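Local coordinates for citrate lyase, subunit 1 (Methanosaeta concilii, PDB 6HXI), which probably forms, with its partner subunit, an ATP citrate lyase that uses ATP and coenzyme A to turn citrate into acetyl-CoA and oxaloacetate, at residues Phe352-Gln363 with Gly385-Leu396. Numbering follows the deposited sequence.
Sequences FKGVVMALEEYQ and GLKLMRDLGKRL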
loop_
_atom_site.group_PDB
_atom_site.type_symbol
_atom_site.label_atom_id
_atom_site.label_comp_id
_atom_site.label_asym_id
_atom_site.label_seq_id
_atom_site.Cartn_x
_atom_site.Cartn_y
_atom_site.Cartn_z
ATOM N N PHE C 352 -38.776 -8.277 -26.212
ATOM C CA PHE C 352 -38.787 -8.025 -27.656
ATOM C C PHE C 352 -37.386 -8.007 -28.250
ATOM O O PHE C 352 -37.264 -8.294 -29.431
ATOM C CB PHE C 352 -39.596 -6.776 -28.037
ATOM C CG PHE C 352 -41.099 -6.976 -28.072
ATOM C CD1 PHE C 352 -41.685 -8.122 -27.534
ATOM C CD2 PHE C 352 -41.928 -6.017 -28.636
ATOM C CE1 PHE C 352 -43.062 -8.303 -27.560
ATOM C CE2 PHE C 352 -43.310 -6.202 -28.665
ATOM C CZ PHE C 352 -43.866 -7.349 -28.135
ATOM N N LYS C 353 -36.331 -7.776 -27.443
ATOM C CA LYS C 353 -34.955 -7.872 -27.933
ATOM C C LYS C 353 -34.658 -9.327 -28.322
ATOM O O LYS C 353 -34.011 -9.547 -29.338
ATOM C CB LYS C 353 -33.927 -7.361 -26.905
ATOM C CG LYS C 353 -32.483 -7.495 -27.377
ATOM C CD LYS C 353 -31.539 -6.546 -26.687
ATOM C CE LYS C 353 -30.286 -6.328 -27.508
ATOM N NZ LYS C 353 -29.287 -7.411 -27.321
ATOM N N GLY C 354 -35.170 -10.286 -27.528
ATOM C CA GLY C 354 -35.054 -11.724 -27.777
ATOM C C GLY C 354 -35.838 -12.155 -29.012
ATOM O O GLY C 354 -35.341 -12.937 -29.831
ATOM N N VAL C 355 -37.064 -11.610 -29.161
ATOM C CA VAL C 355 -37.981 -11.841 -30.293
ATOM C C VAL C 355 -37.334 -11.303 -31.594
ATOM O O VAL C 355 -37.316 -12.010 -32.600
ATOM C CB VAL C 355 -39.391 -11.224 -30.030
ATOM C CG1 VAL C 355 -40.286 -11.309 -31.271
ATOM C CG2 VAL C 355 -40.069 -11.861 -28.812
ATOM N N VAL C 356 -36.803 -10.065 -31.562
ATOM C CA VAL C 356 -36.127 -9.422 -32.699
ATOM C C VAL C 356 -34.911 -10.254 -33.134
ATOM O O VAL C 356 -34.775 -10.516 -34.322
ATOM C CB VAL C 356 -35.803 -7.911 -32.442
ATOM C CG1 VAL C 356 -34.805 -7.349 -33.456
ATOM C CG2 VAL C 356 -37.080 -7.072 -32.444
ATOM N N MET C 357 -34.075 -10.717 -32.172
ATOM C CA MET C 357 -32.885 -11.551 -32.436
ATOM C C MET C 357 -33.205 -12.857 -33.176
ATOM O O MET C 357 -32.466 -13.243 -34.090
ATOM C CB MET C 357 -32.127 -11.848 -31.144
ATOM C CG MET C 357 -31.294 -10.689 -30.682
ATOM S SD MET C 357 -30.536 -10.960 -29.079
ATOM C CE MET C 357 -28.924 -10.172 -29.404
ATOM N N ALA C 358 -34.318 -13.520 -32.786
ATOM C CA ALA C 358 -34.762 -14.753 -33.429
ATOM C C ALA C 358 -35.284 -14.464 -34.834
ATOM O O ALA C 358 -34.888 -15.171 -35.761
ATOM C CB ALA C 358 -35.821 -15.436 -32.597
ATOM N N LEU C 359 -36.108 -13.391 -35.002
ATOM C CA LEU C 359 -36.664 -12.978 -36.297
ATOM C C LEU C 359 -35.573 -12.627 -37.304
ATOM O O LEU C 359 -35.703 -12.986 -38.477
ATOM C CB LEU C 359 -37.674 -11.828 -36.160
ATOM C CG LEU C 359 -39.015 -12.159 -35.495
ATOM C CD1 LEU C 359 -39.738 -10.898 -35.084
ATOM C CD2 LEU C 359 -39.904 -12.989 -36.397
ATOM N N GLU C 360 -34.477 -11.978 -36.832
ATOM C CA GLU C 360 -33.293 -11.629 -37.629
ATOM C C GLU C 360 -32.642 -12.899 -38.173
ATOM O O GLU C 360 -32.254 -12.931 -39.342
ATOM C CB GLU C 360 -32.268 -10.864 -36.777
ATOM C CG GLU C 360 -32.440 -9.354 -36.790
ATOM C CD GLU C 360 -31.536 -8.586 -35.840
ATOM O OE1 GLU C 360 -31.667 -8.768 -34.606
ATOM O OE2 GLU C 360 -30.732 -7.761 -36.331
ATOM N N GLU C 361 -32.528 -13.943 -37.322
ATOM C CA GLU C 361 -31.927 -15.230 -37.675
ATOM C C GLU C 361 -32.754 -16.046 -38.651
ATOM O O GLU C 361 -32.182 -16.772 -39.468
ATOM C CB GLU C 361 -31.601 -16.051 -36.420
ATOM C CG GLU C 361 -30.144 -15.904 -36.021
ATOM C CD GLU C 361 -29.720 -16.687 -34.797
ATOM O OE1 GLU C 361 -29.872 -17.931 -34.801
ATOM O OE2 GLU C 361 -29.201 -16.058 -33.846
ATOM N N TYR C 362 -34.090 -15.939 -38.562
ATOM C CA TYR C 362 -35.036 -16.651 -39.422
ATOM C C TYR C 362 -35.475 -15.848 -40.662
ATOM O O TYR C 362 -36.393 -16.282 -41.350
ATOM C CB TYR C 362 -36.248 -17.141 -38.602
ATOM C CG TYR C 362 -36.011 -18.496 -37.977
ATOM C CD1 TYR C 362 -35.336 -18.618 -36.765
ATOM C CD2 TYR C 362 -36.426 -19.662 -38.612
ATOM C CE1 TYR C 362 -35.085 -19.868 -36.201
ATOM C CE2 TYR C 362 -36.181 -20.917 -38.057
ATOM C CZ TYR C 362 -35.507 -21.014 -36.853
ATOM O OH TYR C 362 -35.259 -22.245 -36.303
ATOM N N GLN C 363 -34.780 -14.721 -40.971
ATOM C CA GLN C 363 -35.008 -13.797 -42.099
ATOM C C GLN C 363 -35.286 -14.479 -43.452
ATOM O O GLN C 363 -36.272 -14.122 -44.104
ATOM C CB GLN C 363 -33.831 -12.810 -42.231
ATOM C CG GLN C 363 -33.975 -11.769 -43.339
ATOM C CD GLN C 363 -32.726 -10.936 -43.498
ATOM O OE1 GLN C 363 -32.702 -9.750 -43.159
ATOM N NE2 GLN C 363 -31.664 -11.529 -44.038
ATOM N N GLY C 385 -39.408 -1.287 -27.092
ATOM C CA GLY C 385 -39.695 -2.589 -27.685
ATOM C C GLY C 385 -40.369 -2.486 -29.053
ATOM O O GLY C 385 -39.967 -3.172 -30.000
ATOM N N LEU C 386 -41.388 -1.626 -29.171
ATOM C CA LEU C 386 -42.094 -1.415 -30.438
ATOM C C LEU C 386 -41.161 -0.732 -31.462
ATOM O O LEU C 386 -41.298 -0.988 -32.657
ATOM C CB LEU C 386 -43.394 -0.593 -30.269
ATOM C CG LEU C 386 -44.493 -1.053 -29.289
ATOM C CD1 LEU C 386 -45.695 -0.129 -29.389
ATOM C CD2 LEU C 386 -44.956 -2.479 -29.547
ATOM N N LYS C 387 -40.204 0.112 -30.996
ATOM C CA LYS C 387 -39.203 0.777 -31.851
ATOM C C LYS C 387 -38.306 -0.279 -32.528
ATOM O O LYS C 387 -38.041 -0.163 -33.722
ATOM C CB LYS C 387 -38.336 1.763 -31.046
ATOM C CG LYS C 387 -37.676 2.846 -31.910
ATOM C CD LYS C 387 -36.366 3.379 -31.311
ATOM C CE LYS C 387 -36.552 4.379 -30.184
ATOM N NZ LYS C 387 -35.371 4.421 -29.280
ATOM N N LEU C 388 -37.856 -1.306 -31.763
ATOM C CA LEU C 388 -37.041 -2.431 -32.239
ATOM C C LEU C 388 -37.770 -3.203 -33.345
ATOM O O LEU C 388 -37.152 -3.547 -34.345
ATOM C CB LEU C 388 -36.741 -3.414 -31.081
ATOM C CG LEU C 388 -35.752 -2.987 -30.001
ATOM C CD1 LEU C 388 -35.890 -3.892 -28.767
ATOM C CD2 LEU C 388 -34.333 -3.004 -30.522
ATOM N N MET C 389 -39.079 -3.488 -33.139
ATOM C CA MET C 389 -39.957 -4.210 -34.075
ATOM C C MET C 389 -40.213 -3.400 -35.349
ATOM O O MET C 389 -40.302 -3.988 -36.418
ATOM C CB MET C 389 -41.317 -4.557 -33.426
ATOM C CG MET C 389 -41.260 -5.559 -32.275
ATOM S SD MET C 389 -40.732 -7.255 -32.659
ATOM C CE MET C 389 -41.713 -7.642 -34.086
ATOM N N ARG C 390 -40.371 -2.066 -35.226
ATOM C CA ARG C 390 -40.609 -1.162 -36.353
ATOM C C ARG C 390 -39.363 -1.052 -37.224
ATOM O O ARG C 390 -39.483 -1.084 -38.452
ATOM C CB ARG C 390 -41.066 0.232 -35.880
ATOM C CG ARG C 390 -42.517 0.276 -35.464
ATOM C CD ARG C 390 -42.959 1.682 -35.143
ATOM N NE ARG C 390 -44.079 1.701 -34.198
ATOM C CZ ARG C 390 -43.964 2.014 -32.912
ATOM N NH1 ARG C 390 -42.782 2.338 -32.404
ATOM N NH2 ARG C 390 -45.034 2.015 -32.125
ATOM N N ASP C 391 -38.170 -0.942 -36.584
ATOM C CA ASP C 391 -36.865 -0.857 -37.250
ATOM C C ASP C 391 -36.542 -2.167 -37.967
ATOM O O ASP C 391 -35.900 -2.143 -39.013
ATOM C CB ASP C 391 -35.751 -0.520 -36.242
ATOM C CG ASP C 391 -35.848 0.835 -35.549
ATOM O OD1 ASP C 391 -36.793 1.599 -35.853
ATOM O OD2 ASP C 391 -35.007 1.112 -34.678
ATOM N N LEU C 392 -36.997 -3.300 -37.397
ATOM C CA LEU C 392 -36.824 -4.653 -37.925
ATOM C C LEU C 392 -37.647 -4.847 -39.194
ATOM O O LEU C 392 -37.094 -5.280 -40.205
ATOM C CB LEU C 392 -37.187 -5.704 -36.851
ATOM C CG LEU C 392 -36.997 -7.186 -37.210
ATOM C CD1 LEU C 392 -35.536 -7.522 -37.401
ATOM C CD2 LEU C 392 -37.602 -8.082 -36.142
ATOM N N GLY C 393 -38.934 -4.486 -39.141
ATOM C CA GLY C 393 -39.863 -4.566 -40.271
ATOM C C GLY C 393 -39.447 -3.779 -41.503
ATOM O O GLY C 393 -39.815 -4.139 -42.621
ATOM N N LYS C 394 -38.675 -2.703 -41.311
ATOM C CA LYS C 394 -38.171 -1.875 -42.407
ATOM C C LYS C 394 -36.906 -2.480 -43.078
ATOM O O LYS C 394 -36.486 -1.991 -44.132
ATOM C CB LYS C 394 -37.901 -0.435 -41.919
ATOM C CG LYS C 394 -39.155 0.348 -41.541
ATOM C CD LYS C 394 -38.818 1.720 -40.956
ATOM C CE LYS C 394 -39.685 2.086 -39.765
ATOM N NZ LYS C 394 -41.086 2.421 -40.151
ATOM N N ARG C 395 -36.309 -3.537 -42.485
ATOM C CA ARG C 395 -35.093 -4.140 -43.045
ATOM C C ARG C 395 -35.185 -5.662 -43.328
ATOM O O ARG C 395 -34.420 -6.166 -44.151
ATOM C CB ARG C 395 -33.865 -3.816 -42.161
ATOM C CG ARG C 395 -33.851 -4.491 -40.792
ATOM C CD ARG C 395 -32.594 -4.151 -40.021
ATOM N NE ARG C 395 -32.398 -5.052 -38.884
ATOM C CZ ARG C 395 -32.845 -4.824 -37.653
ATOM N NH1 ARG C 395 -32.624 -5.704 -36.689
ATOM N NH2 ARG C 395 -33.513 -3.711 -37.376
ATOM N N LEU C 396 -36.094 -6.378 -42.639
ATOM C CA LEU C 396 -36.283 -7.830 -42.731
ATOM C C LEU C 396 -36.853 -8.315 -44.064
ATOM O O LEU C 396 -36.479 -9.397 -44.520
ATOM C CB LEU C 396 -37.148 -8.341 -41.555
ATOM C CG LEU C 396 -36.834 -9.741 -40.995
ATOM C CD1 LEU C 396 -35.426 -9.821 -40.405
ATOM C CD2 LEU C 396 -37.798 -10.106 -39.908
#
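The carbonyl O of Leu-392, whose side chain packs on Leu-359 and Glu-360, accepts two backbone N-H groups, from Arg-395 N and from Leu-396 N (2.9 Å). Within this same turn, Arg-395 holds CG between its backbone N and carbonyl carbon (chi1 69°) and then runs extended, bringing NH1 back to Glu-360 OE2 at 2.8 Å. This salt bridge is one-pronged: NH1 alone serves it, its hydrogen bond is bent and weak, and the carboxylate and guanidinium planes stand 76° apart. Leu-392 CD1 lies against one face of that guanidinium, near its rim, and also touches Glu-360 CG.

Beneath this exposed pair the packing is apolar and knobs-into-holes from both sides. Val-356 drops among Leu-388, Met-389, Leu-392 and Arg-395, with CG2 3.7 Å from Met-389 SD. In return Met-389, folded back at its second and third torsions, enters the hole formed by Phe-352, Val-355, Val-356 and Leu-359. Its SD sits obliquely 4.9 Å from the Phe-352 ring centroid, a Met-aromatic contact, while CE reaches Leu-359 CD1. At the far end the extended Gln-363 lays CG 3.8 Å from Leu-396 CD1; an alanine here would probably leave that methyl less covered where the contact runs out.

The segment axes approach to 9.4 Å and are nearly parallel (14°), as expected of successive helices in beta-alpha-beta crossovers of a parallel sheet. Phe-352, Leu-359 and Met-389 rest on strand 371-376, Met-389 also on strand 400-403, and helix 311-325 packs against Val-355 and Ala-358.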